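PDB 4ECM: glucose-1-phosphate thymidylyltransferase from Bacillus anthracis, which catalyses the formation of dTDP-glucose and pyrophosphate from dTTP and glucose 1-phosphate, in the pathway to dTDP-L-rhamnose. Local coordinates for residues A[48-53]-A[248-253]; A[58-63]-A[258-263]; A[132-137]-A[242-247]. One frame throughout, in Å; residues are numbered along the deposited sequence.

Interactions 1 and 3 are buried, while interaction 2 is only partly buried and reaches the surface. The chain around residues 241-263 takes part in all three: strand 241-243 pairs in interaction 3, helix 247-256 packs in interaction 1, and the loop after it carries interaction 2. The chemistry differs with place. Interaction 1 joins aliphatic groups across the contact, interaction 2 clusters aromatic rings, and interaction 3 uses backbone hydrogen bonds. Interactions 1 and 3 both touch the bound dTDP-glucose, and the S249 hydroxyl bonds to D243, in the conformer given, between them. H60 of interaction 2 is tied to V52 of interaction 1 and packs on I134 of interaction 3.

Interaction 1 of 3, residues A[48-53]-A[248-253]; sequences HLLPVG and VSLQRA. With DAU (2'deoxy-thymidine-5'-diphospho-alpha-D-glucose), chain B.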
loop_
_atom_site.group_PDB
_atom_site.type_symbol
_atom_site.label_atom_id
_atom_site.label_comp_id
_atom_site.label_asym_id
_atom_site.label_seq_id
_atom_site.Cartn_x
_atom_site.Cartn_y
_atom_site.Cartn_z
ATOM N N HIS A 48 -14.408 -3.155 -6.645
ATOM C CA HIS A 48 -14.103 -3.758 -7.919
ATOM C C HIS A 48 -12.919 -4.696 -7.901
ATOM O O HIS A 48 -12.577 -5.249 -8.931
ATOM C CB HIS A 48 -13.946 -2.666 -8.977
ATOM C CG HIS A 48 -15.057 -1.670 -8.937
ATOM N ND1 HIS A 48 -14.950 -0.466 -8.272
ATOM C CD2 HIS A 48 -16.332 -1.741 -9.388
ATOM C CE1 HIS A 48 -16.104 0.174 -8.352
ATOM N NE2 HIS A 48 -16.955 -0.574 -9.032
ATOM N N LEU A 49 -12.294 -4.866 -6.743
ATOM C CA LEU A 49 -11.221 -5.820 -6.607
ATOM C C LEU A 49 -11.679 -7.000 -5.738
ATOM O O LEU A 49 -10.888 -7.903 -5.448
ATOM C CB LEU A 49 -9.968 -5.176 -6.027
ATOM C CG LEU A 49 -9.398 -4.028 -6.858
ATOM C CD1 LEU A 49 -8.120 -3.467 -6.183
ATOM C CD2 LEU A 49 -9.113 -4.472 -8.317
ATOM N N LEU A 50 -12.953 -6.997 -5.335
ATOM C CA LEU A 50 -13.516 -8.113 -4.577
ATOM C C LEU A 50 -13.809 -9.277 -5.533
ATOM O O LEU A 50 -14.068 -9.078 -6.722
ATOM C CB LEU A 50 -14.807 -7.698 -3.869
ATOM C CG LEU A 50 -14.691 -6.604 -2.800
ATOM C CD1 LEU A 50 -16.078 -6.325 -2.186
ATOM C CD2 LEU A 50 -13.692 -6.990 -1.712
ATOM N N PRO A 51 -13.779 -10.498 -5.023
ATOM C CA PRO A 51 -14.038 -11.629 -5.895
ATOM C C PRO A 51 -15.453 -11.701 -6.462
ATOM O O PRO A 51 -16.430 -11.400 -5.754
ATOM C CB PRO A 51 -13.844 -12.841 -4.965
ATOM C CG PRO A 51 -13.057 -12.351 -3.853
ATOM C CD PRO A 51 -13.374 -10.918 -3.678
ATOM N N VAL A 52 -15.527 -12.077 -7.739
ATOM C CA VAL A 52 -16.766 -12.412 -8.429
ATOM C C VAL A 52 -16.396 -13.691 -9.196
ATOM O O VAL A 52 -15.816 -13.645 -10.300
ATOM C CB VAL A 52 -17.267 -11.319 -9.351
ATOM C CG1 VAL A 52 -18.432 -11.849 -10.200
ATOM C CG2 VAL A 52 -17.698 -10.064 -8.515
ATOM N N GLY A 53 -16.698 -14.837 -8.604
ATOM C CA GLY A 53 -16.264 -16.094 -9.194
ATOM C C GLY A 53 -14.801 -16.231 -8.809
ATOM O O GLY A 53 -14.413 -15.916 -7.677
ATOM N N VAL A 248 -26.290 -8.953 -1.085
ATOM C CA VAL A 248 -27.076 -9.983 -1.756
ATOM C C VAL A 248 -26.741 -10.086 -3.256
ATOM O O VAL A 248 -26.598 -11.190 -3.790
ATOM C CB VAL A 248 -28.601 -9.749 -1.563
ATOM C CG1 VAL A 248 -29.419 -10.732 -2.410
ATOM C CG2 VAL A 248 -28.975 -9.866 -0.084
ATOM N N SER A 249 -26.591 -8.948 -3.922
ATOM C CA SER A 249 -26.305 -8.952 -5.364
ATOM C C SER A 249 -24.851 -9.357 -5.656
ATOM O O SER A 249 -24.568 -9.994 -6.681
ATOM C CB SER A 249 -26.709 -7.625 -6.021
ATOM O OG SER A 249 -25.911 -6.532 -5.587
ATOM N N LEU A 250 -23.935 -9.017 -4.745
ATOM C CA LEU A 250 -22.538 -9.451 -4.882
ATOM C C LEU A 250 -22.481 -10.978 -4.780
ATOM O O LEU A 250 -21.785 -11.646 -5.544
ATOM C CB LEU A 250 -21.649 -8.814 -3.798
ATOM C CG LEU A 250 -20.212 -9.325 -3.677
ATOM C CD1 LEU A 250 -19.403 -9.051 -4.958
ATOM C CD2 LEU A 250 -19.532 -8.691 -2.464
ATOM N N GLN A 251 -23.196 -11.525 -3.811
ATOM C CA GLN A 251 -23.251 -12.985 -3.640
ATOM C C GLN A 251 -23.889 -13.655 -4.850
ATOM O O GLN A 251 -23.444 -14.723 -5.282
ATOM C CB GLN A 251 -23.998 -13.351 -2.373
ATOM C CG GLN A 251 -23.277 -12.923 -1.096
ATOM C CD GLN A 251 -21.909 -13.554 -0.950
ATOM O OE1 GLN A 251 -21.678 -14.681 -1.402
ATOM N NE2 GLN A 251 -20.991 -12.836 -0.298
ATOM N N ARG A 252 -24.918 -13.022 -5.405
ATOM C CA ARG A 252 -25.600 -13.542 -6.590
ATOM C C ARG A 252 -24.630 -13.577 -7.763
ATOM O O ARG A 252 -24.526 -14.581 -8.466
ATOM C CB ARG A 252 -26.775 -12.642 -6.947
ATOM C CG ARG A 252 -27.679 -13.148 -8.071
ATOM C CD ARG A 252 -28.577 -12.010 -8.501
ATOM N NE ARG A 252 -29.084 -11.318 -7.321
ATOM C CZ ARG A 252 -29.439 -10.043 -7.294
ATOM N NH1 ARG A 252 -29.878 -9.523 -6.155
ATOM N NH2 ARG A 252 -29.328 -9.295 -8.391
ATOM N N ALA A 253 -23.917 -12.476 -7.965
ATOM C CA ALA A 253 -22.936 -12.378 -9.052
ATOM C C ALA A 253 -21.904 -13.497 -8.893
ATOM O O ALA A 253 -21.534 -14.150 -9.869
ATOM C CB ALA A 253 -22.251 -11.002 -9.038
HETATM O O6 DAU B . -26.221 -0.883 -12.135
HETATM C C6 DAU B . -27.034 -0.204 -13.093
HETATM C C5 DAU B . -27.416 1.169 -12.557
HETATM O O5 DAU B . -26.208 1.854 -12.243
HETATM C C4 DAU B . -28.246 1.964 -13.571
HETATM O O4 DAU B . -29.491 1.324 -13.820
HETATM C C3 DAU B . -28.519 3.391 -13.102
HETATM O O3 DAU B . -29.192 4.107 -14.160
HETATM C C2 DAU B . -27.178 4.047 -12.755
HETATM O O2 DAU B . -27.375 5.362 -12.202
HETATM C C1 DAU B . -26.386 3.196 -11.771
HETATM O O1 DAU B . -27.063 3.182 -10.519
HETATM P P2 DAU B . -26.268 2.858 -9.152
HETATM O O3P DAU B . -25.988 1.378 -9.035
HETATM O O4P DAU B . -26.982 3.596 -8.055
HETATM O OPP DAU B . -24.835 3.558 -9.421
HETATM P P DAU B . -23.640 3.502 -8.347
HETATM O O1P DAU B . -23.717 2.199 -7.587
HETATM O O2P DAU B . -23.613 4.799 -7.623
HETATM O "O5'" DAU B . -22.333 3.408 -9.288
HETATM C "C5'" DAU B . -22.081 2.217 -10.004
HETATM C "C4'" DAU B . -20.646 2.083 -10.512
HETATM O "O4'" DAU B . -20.107 3.285 -11.060
HETATM C "C3'" DAU B . -19.684 1.584 -9.456
HETATM O "O3'" DAU B . -19.057 0.432 -10.026
HETATM C "C2'" DAU B . -18.683 2.695 -9.247
HETATM C "C1'" DAU B . -18.865 3.595 -10.461
HETATM N N11 DAU B . -18.974 5.037 -10.187
HETATM C C61 DAU B . -20.013 5.478 -9.328
HETATM C C51 DAU B . -19.976 6.738 -8.764
HETATM C C5A DAU B . -21.145 7.234 -7.939
HETATM C C21 DAU B . -17.809 5.823 -10.276
HETATM O O21 DAU B . -16.794 5.369 -11.027
HETATM N N31 DAU B . -17.739 7.066 -9.740
HETATM C C41 DAU B . -18.759 7.557 -8.988
HETATM O O41 DAU B . -18.665 8.791 -8.443
#
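Beside the dTDP-glucose pocket of this Rossmann-like nucleotidyltransferase fold, L50 and V52 pack against L250 and A253 of helix 247-256. The contact is small and aliphatic. L250 does most of the work from the helix side, because its two methyl groups part. CD2 meets L50 CD1 at 4.2 Å, with the two leucine side chains crossing at about a right angle. CD1 goes the other way, to V52 CG2 at 4.1 Å, and also lies 3.9 Å from P51 O. V52 divides its branches in a similar manner. CG1 is anti to its backbone N (chi1 171°) and reaches A253 CB at 4.1 Å, while CG2 is kept for L250. I41 packs on both leucines, and M57 on L250 and V52. N254, one residue beyond A253, bonds to P51 O and G53 N and so ties the loop to the helix by polar contacts as well. L50 and P51 also pack on P51 of the second subunit. At the other end of segment 48-53, H48 presents a ring edge to the deoxyribose of the ligand. Its NE2 hydrogen-bonds to O3' of the ligand at 2.5 Å, though the exact length is doubtful.

Interaction 2 of 3, residues A[58-63]-A[258-263]; sequences IYHAVY and RDINFG
F262 inserts its ring between Y63 and H60 of helix 57-67, forming an aromatic cluster on the outer side of the Rossmann-like alpha/beta core. This is the tightly packed part of the contact. The rings of F262 and Y63 form an offset stack, with centroids 4.2 Å apart and planes at 28°. With chi1 at -167°, the phenol ring of Y63 swings away from its own backbone N and lies along F262, and CB comes over the F262 ring as well. This gives a CH-pi contact of 3.9 Å from Y63 CB to the centroid of the F262 ring. H60 is met differently. Here F262 turns its edge toward the imidazole face in a T-shaped pair, with planes at 75°. The nearest approach is F262 CZ to H60 ND1, 3.6 Å. I260 adds an aliphatic contact at the rim of the imidazole, where its CD1 lies 3.9 Å from H60 CE1. The H60 ring is further fixed by a hydrogen bond from NE2 to V52 O. Y59 touches F262 only through its CB, 4.1 Å from F262 CE2; its ring leads away and meets F95 edge-to-face. Y55 and F266 extend the cluster around F262, and the Y55 hydroxyl bonds to the F262 backbone N.

The solvent side is looser. N261 points away from the helix and folds back on its own chain, its OD1 accepting from G263 N in an Asx turn. R258 and D259 pair with each other in a salt bridge at the exposed start of the segment. Across this side the two segments are joined by water. One water lies 2.8 Å from Y63 OH and also donates a weak, long bond of 3.4 Å to N261 O.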
loop_
_atom_site.group_PDB
_atom_site.type_symbol
_atom_site.label_atom_id
_atom_site.label_comp_id
_atom_site.label_asym_id
_atom_site.label_seq_id
_atom_site.Cartn_x
_atom_site.Cartn_y
_atom_site.Cartn_z
ATOM N N ILE A 58 -13.355 -6.549 -11.347
ATOM C CA ILE A 58 -12.982 -5.711 -12.492
ATOM C C ILE A 58 -12.483 -6.490 -13.708
ATOM O O ILE A 58 -12.567 -5.989 -14.836
ATOM C CB ILE A 58 -11.993 -4.585 -12.068
ATOM C CG1 ILE A 58 -11.964 -3.459 -13.110
ATOM C CG2 ILE A 58 -10.614 -5.137 -11.756
ATOM C CD1 ILE A 58 -11.219 -2.248 -12.628
ATOM N N TYR A 59 -11.981 -7.711 -13.499
ATOM C CA TYR A 59 -11.504 -8.526 -14.620
ATOM C C TYR A 59 -12.618 -8.806 -15.614
ATOM O O TYR A 59 -12.359 -8.940 -16.797
ATOM C CB TYR A 59 -10.937 -9.871 -14.159
ATOM C CG TYR A 59 -9.479 -9.891 -13.748
ATOM C CD1 TYR A 59 -8.860 -8.775 -13.203
ATOM C CD2 TYR A 59 -8.740 -11.077 -13.821
ATOM C CE1 TYR A 59 -7.527 -8.819 -12.796
ATOM C CE2 TYR A 59 -7.412 -11.128 -13.410
ATOM C CZ TYR A 59 -6.818 -9.994 -12.895
ATOM O OH TYR A 59 -5.508 -10.035 -12.502
ATOM N N HIS A 60 -13.845 -8.916 -15.128
ATOM C CA HIS A 60 -14.980 -9.221 -15.998
ATOM C C HIS A 60 -15.177 -8.126 -17.047
ATOM O O HIS A 60 -15.362 -8.430 -18.215
ATOM C CB HIS A 60 -16.265 -9.454 -15.190
ATOM C CG HIS A 60 -16.200 -10.656 -14.302
ATOM N ND1 HIS A 60 -16.729 -11.876 -14.662
ATOM C CD2 HIS A 60 -15.613 -10.843 -13.093
ATOM C CE1 HIS A 60 -16.501 -12.756 -13.699
ATOM N NE2 HIS A 60 -15.813 -12.158 -12.740
ATOM N N ALA A 61 -15.086 -6.869 -16.624
ATOM C CA ALA A 61 -15.264 -5.738 -17.522
ATOM C C ALA A 61 -14.137 -5.680 -18.551
ATOM O O ALA A 61 -14.368 -5.416 -19.748
ATOM C CB ALA A 61 -15.347 -4.452 -16.725
ATOM N N VAL A 62 -12.921 -5.951 -18.092
ATOM C CA VAL A 62 -11.755 -5.971 -18.972
ATOM C C VAL A 62 -11.944 -7.050 -20.065
ATOM O O VAL A 62 -11.771 -6.779 -21.246
ATOM C CB VAL A 62 -10.453 -6.225 -18.175
ATOM C CG1 VAL A 62 -9.258 -6.418 -19.115
ATOM C CG2 VAL A 62 -10.191 -5.066 -17.156
ATOM N N TYR A 63 -12.345 -8.255 -19.658
ATOM C CA TYR A 63 -12.529 -9.347 -20.600
ATOM C C TYR A 63 -13.658 -9.023 -21.598
ATOM O O TYR A 63 -13.534 -9.345 -22.775
ATOM C CB TYR A 63 -12.822 -10.651 -19.856
ATOM C CG TYR A 63 -12.721 -11.911 -20.721
ATOM C CD1 TYR A 63 -11.486 -12.525 -20.938
ATOM C CD2 TYR A 63 -13.850 -12.493 -21.292
ATOM C CE1 TYR A 63 -11.377 -13.669 -21.711
ATOM C CE2 TYR A 63 -13.754 -13.640 -22.075
ATOM C CZ TYR A 63 -12.514 -14.223 -22.277
ATOM O OH TYR A 63 -12.387 -15.360 -23.036
ATOM N N ARG A 258 -19.589 -18.658 -11.341
ATOM C CA ARG A 258 -18.738 -19.808 -10.988
ATOM C C ARG A 258 -17.936 -20.428 -12.127
ATOM O O ARG A 258 -16.762 -20.702 -11.963
ATOM C CB ARG A 258 -19.560 -20.925 -10.325
ATOM C CG ARG A 258 -18.707 -22.100 -9.809
ATOM C CD ARG A 258 -19.578 -23.312 -9.448
ATOM N NE ARG A 258 -20.147 -23.908 -10.651
ATOM C CZ ARG A 258 -21.108 -24.828 -10.672
ATOM N NH1 ARG A 258 -21.644 -25.270 -9.549
ATOM N NH2 ARG A 258 -21.556 -25.286 -11.832
ATOM N N ASP A 259 -18.564 -20.656 -13.270
ATOM C CA ASP A 259 -17.882 -21.334 -14.377
ATOM C C ASP A 259 -17.250 -20.416 -15.401
ATOM O O ASP A 259 -16.800 -20.874 -16.454
ATOM C CB ASP A 259 -18.850 -22.303 -15.052
ATOM C CG ASP A 259 -19.361 -23.369 -14.092
ATOM O OD1 ASP A 259 -18.603 -23.793 -13.188
ATOM O OD2 ASP A 259 -20.526 -23.781 -14.239
ATOM N N ILE A 260 -17.196 -19.124 -15.110
ATOM C CA ILE A 260 -16.567 -18.188 -16.031
ATOM C C ILE A 260 -15.053 -18.400 -15.982
ATOM O O ILE A 260 -14.438 -18.337 -14.913
ATOM C CB ILE A 260 -16.945 -16.728 -15.724
ATOM C CG1 ILE A 260 -18.431 -16.491 -16.053
ATOM C CG2 ILE A 260 -16.069 -15.755 -16.537
ATOM C CD1 ILE A 260 -18.963 -15.159 -15.556
ATOM N N ASN A 261 -14.475 -18.636 -17.159
ATOM C CA ASN A 261 -13.050 -18.896 -17.319
ATOM C C ASN A 261 -12.455 -17.940 -18.354
ATOM O O ASN A 261 -12.918 -17.893 -19.498
ATOM C CB ASN A 261 -12.862 -20.340 -17.798
ATOM C CG ASN A 261 -11.403 -20.760 -17.879
ATOM O OD1 ASN A 261 -10.505 -20.088 -17.356
ATOM N ND2 ASN A 261 -11.163 -21.908 -18.514
ATOM N N PHE A 262 -11.427 -17.195 -17.967
ATOM C CA PHE A 262 -10.812 -16.244 -18.880
ATOM C C PHE A 262 -9.511 -16.748 -19.496
ATOM O O PHE A 262 -8.815 -15.998 -20.185
ATOM C CB PHE A 262 -10.570 -14.887 -18.188
ATOM C CG PHE A 262 -11.822 -14.199 -17.729
ATOM C CD1 PHE A 262 -12.954 -14.190 -18.509
ATOM C CD2 PHE A 262 -11.847 -13.515 -16.532
ATOM C CE1 PHE A 262 -14.103 -13.549 -18.087
ATOM C CE2 PHE A 262 -12.985 -12.871 -16.105
ATOM C CZ PHE A 262 -14.114 -12.884 -16.891
ATOM N N GLY A 263 -9.159 -17.995 -19.248
ATOM C CA GLY A 263 -7.934 -18.528 -19.828
ATOM C C GLY A 263 -6.689 -18.097 -19.081
ATOM O O GLY A 263 -6.752 -17.298 -18.131
HETATM O O HOH W 1 -14.440 -17.107 -22.389
#

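Interaction 3 of 3, residues A[132-137]-A[242-247]; sequences DNIFSD and TDAGTH. With DAU (2'deoxy-thymidine-5'-diphospho-alpha-D-glucose), chain B.
The carboxylate of D132 lies between G245 and the ligand. The ligand's O3' sits over one face of it, 3.4 Å from D132 CG. G245 CA comes obliquely from the opposite side of the plane, 4.0 Å from D132 OD2, and that oxygen is also in a salt bridge with K47. The second flat group, the N133 amide, has partners at its edges. ND2 donates in the amide plane to D132 OD1, and also to the ligand's glucosyl O6 at 3.2 Å. N133 OD1 accepts from G194 N and W241 NE1, so both ends of the amide are held and its rotation is fixed.

Beneath these groups, strands 133-135 and 241-243 form a short antiparallel two-stranded sheet. I134 and T242 are its hydrogen-bonded pair: I134 N reaches T242 O at 2.9 Å, and T242 N returns to I134 O at 2.8 Å. Two residues along each segment, the bond from A244 N to D132 O is weak and bent, at 118°. T242 CG2 packs 4.1 Å from I134 CB. In the conformer given, D243 OD2 accepts from G245 N in an Asx turn and from the S249 hydroxyl, while D243 OD1 is in a salt bridge with R165.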
loop_
_atom_site.group_PDB
_atom_site.type_symbol
_atom_site.label_atom_id
_atom_site.label_comp_id
_atom_site.label_asym_id
_atom_site.label_seq_id
_atom_site.Cartn_x
_atom_site.Cartn_y
_atom_site.Cartn_z
ATOM N N ASP A 132 -19.170 -2.583 -11.496
ATOM C CA ASP A 132 -19.933 -3.562 -10.709
ATOM C C ASP A 132 -21.062 -4.239 -11.488
ATOM O O ASP A 132 -21.889 -4.896 -10.883
ATOM C CB ASP A 132 -20.456 -2.931 -9.396
ATOM C CG ASP A 132 -21.571 -1.891 -9.617
ATOM O OD1 ASP A 132 -21.923 -1.618 -10.776
ATOM O OD2 ASP A 132 -22.090 -1.350 -8.610
ATOM N N ASN A 133 -21.101 -4.058 -12.819
ATOM C CA ASN A 133 -22.094 -4.714 -13.669
ATOM C C ASN A 133 -21.531 -6.007 -14.245
ATOM O O ASN A 133 -20.571 -5.988 -15.046
ATOM C CB ASN A 133 -22.560 -3.805 -14.813
ATOM C CG ASN A 133 -23.664 -2.820 -14.390
ATOM O OD1 ASN A 133 -24.648 -2.664 -15.103
ATOM N ND2 ASN A 133 -23.518 -2.194 -13.216
ATOM N N ILE A 134 -22.125 -7.131 -13.845
ATOM C CA ILE A 134 -21.666 -8.452 -14.274
ATOM C C ILE A 134 -22.779 -9.078 -15.085
ATOM O O ILE A 134 -23.928 -9.109 -14.642
ATOM C CB ILE A 134 -21.316 -9.338 -13.056
ATOM C CG1 ILE A 134 -20.428 -8.562 -12.071
ATOM C CG2 ILE A 134 -20.705 -10.687 -13.502
ATOM C CD1 ILE A 134 -19.071 -8.083 -12.629
ATOM N N PHE A 135 -22.439 -9.582 -16.270
ATOM C CA PHE A 135 -23.440 -10.132 -17.174
ATOM C C PHE A 135 -22.859 -11.171 -18.123
ATOM O O PHE A 135 -21.649 -11.187 -18.358
ATOM C CB PHE A 135 -24.080 -8.990 -17.956
ATOM C CG PHE A 135 -23.105 -8.145 -18.691
ATOM C CD1 PHE A 135 -22.895 -8.322 -20.044
ATOM C CD2 PHE A 135 -22.379 -7.164 -18.031
ATOM C CE1 PHE A 135 -21.984 -7.543 -20.721
ATOM C CE2 PHE A 135 -21.456 -6.401 -18.699
ATOM C CZ PHE A 135 -21.257 -6.581 -20.047
ATOM N N SER A 136 -23.728 -12.025 -18.680
ATOM C CA SER A 136 -23.293 -13.106 -19.588
ATOM C C SER A 136 -23.170 -12.755 -21.080
ATOM O O SER A 136 -22.373 -13.353 -21.784
ATOM C CB SER A 136 -24.209 -14.327 -19.449
ATOM O OG SER A 136 -25.551 -14.012 -19.767
ATOM N N ASP A 137 -23.963 -11.823 -21.583
ATOM C CA ASP A 137 -23.876 -11.516 -23.009
ATOM C C ASP A 137 -22.511 -11.030 -23.462
ATOM O O ASP A 137 -21.823 -10.329 -22.715
ATOM C CB ASP A 137 -24.861 -10.408 -23.380
ATOM C CG ASP A 137 -26.264 -10.908 -23.631
ATOM O OD1 ASP A 137 -26.539 -12.127 -23.484
ATOM O OD2 ASP A 137 -27.092 -10.055 -24.016
ATOM N N THR A 242 -26.462 -8.708 -13.497
ATOM C CA THR A 242 -26.647 -8.278 -12.137
ATOM C C THR A 242 -25.655 -7.197 -11.775
ATOM O O THR A 242 -24.556 -7.108 -12.345
ATOM C CB THR A 242 -26.425 -9.411 -11.125
ATOM O OG1 THR A 242 -26.758 -8.934 -9.810
ATOM C CG2 THR A 242 -24.950 -9.885 -11.136
ATOM N N ASP A 243 -26.064 -6.329 -10.867
ATOM C CA ASP A 243 -25.140 -5.391 -10.321
ATOM C C ASP A 243 -24.458 -6.200 -9.219
ATOM O O ASP A 243 -24.874 -7.322 -8.863
ATOM C CB ASP A 243 -25.835 -4.195 -9.682
ATOM C CG ASP A 243 -26.570 -4.580 -8.411
ATOM O OD1 ASP A 243 -27.580 -5.278 -8.521
ATOM O OD2 ASP A 243 -26.142 -4.182 -7.316
ATOM N N ALA A 244 -23.383 -5.672 -8.697
ATOM C CA ALA A 244 -22.708 -6.339 -7.572
ATOM C C ALA A 244 -22.391 -5.379 -6.448
ATOM O O ALA A 244 -21.403 -5.562 -5.762
ATOM C CB ALA A 244 -21.444 -7.028 -8.059
ATOM N N GLY A 245 -23.257 -4.388 -6.239
ATOM C CA GLY A 245 -23.038 -3.321 -5.244
ATOM C C GLY A 245 -23.715 -3.454 -3.886
ATOM O O GLY A 245 -23.609 -2.546 -3.063
ATOM N N THR A 246 -24.411 -4.575 -3.656
ATOM C CA THR A 246 -25.056 -4.872 -2.378
ATOM C C THR A 246 -24.602 -6.260 -1.980
ATOM O O THR A 246 -24.216 -7.058 -2.835
ATOM C CB THR A 246 -26.599 -4.900 -2.496
ATOM O OG1 THR A 246 -26.980 -5.958 -3.383
ATOM C CG2 THR A 246 -27.171 -3.536 -3.017
ATOM N N HIS A 247 -24.658 -6.583 -0.695
ATOM C CA HIS A 247 -24.249 -7.917 -0.276
ATOM C C HIS A 247 -24.965 -9.035 -1.013
ATOM O O HIS A 247 -24.317 -9.952 -1.529
ATOM C CB HIS A 247 -24.377 -8.093 1.232
ATOM C CG HIS A 247 -23.395 -7.270 1.998
ATOM N ND1 HIS A 247 -22.046 -7.563 2.022
ATOM C CD2 HIS A 247 -23.557 -6.161 2.759
ATOM C CE1 HIS A 247 -21.419 -6.668 2.767
ATOM N NE2 HIS A 247 -22.312 -5.804 3.225
HETATM O O6 DAU B . -26.221 -0.883 -12.135
HETATM C C6 DAU B . -27.034 -0.204 -13.093
HETATM C C5 DAU B . -27.416 1.169 -12.557
HETATM O O5 DAU B . -26.208 1.854 -12.243
HETATM C C4 DAU B . -28.246 1.964 -13.571
HETATM O O4 DAU B . -29.491 1.324 -13.820
HETATM C C3 DAU B . -28.519 3.391 -13.102
HETATM O O3 DAU B . -29.192 4.107 -14.160
HETATM C C2 DAU B . -27.178 4.047 -12.755
HETATM O O2 DAU B . -27.375 5.362 -12.202
HETATM C C1 DAU B . -26.386 3.196 -11.771
HETATM O O1 DAU B . -27.063 3.182 -10.519
HETATM P P2 DAU B . -26.268 2.858 -9.152
HETATM O O3P DAU B . -25.988 1.378 -9.035
HETATM O O4P DAU B . -26.982 3.596 -8.055
HETATM O OPP DAU B . -24.835 3.558 -9.421
HETATM P P DAU B . -23.640 3.502 -8.347
HETATM O O1P DAU B . -23.717 2.199 -7.587
HETATM O O2P DAU B . -23.613 4.799 -7.623
HETATM O "O5'" DAU B . -22.333 3.408 -9.288
HETATM C "C5'" DAU B . -22.081 2.217 -10.004
HETATM C "C4'" DAU B . -20.646 2.083 -10.512
HETATM O "O4'" DAU B . -20.107 3.285 -11.060
HETATM C "C3'" DAU B . -19.684 1.584 -9.456
HETATM O "O3'" DAU B . -19.057 0.432 -10.026
HETATM C "C2'" DAU B . -18.683 2.695 -9.247
HETATM C "C1'" DAU B . -18.865 3.595 -10.461
HETATM N N11 DAU B . -18.974 5.037 -10.187
HETATM C C61 DAU B . -20.013 5.478 -9.328
HETATM C C51 DAU B . -19.976 6.738 -8.764
HETATM C C5A DAU B . -21.145 7.234 -7.939
HETATM C C21 DAU B . -17.809 5.823 -10.276
HETATM O O21 DAU B . -16.794 5.369 -11.027
HETATM N N31 DAU B . -17.739 7.066 -9.740
HETATM C C41 DAU B . -18.759 7.557 -8.988
HETATM O O41 DAU B . -18.665 8.791 -8.443
#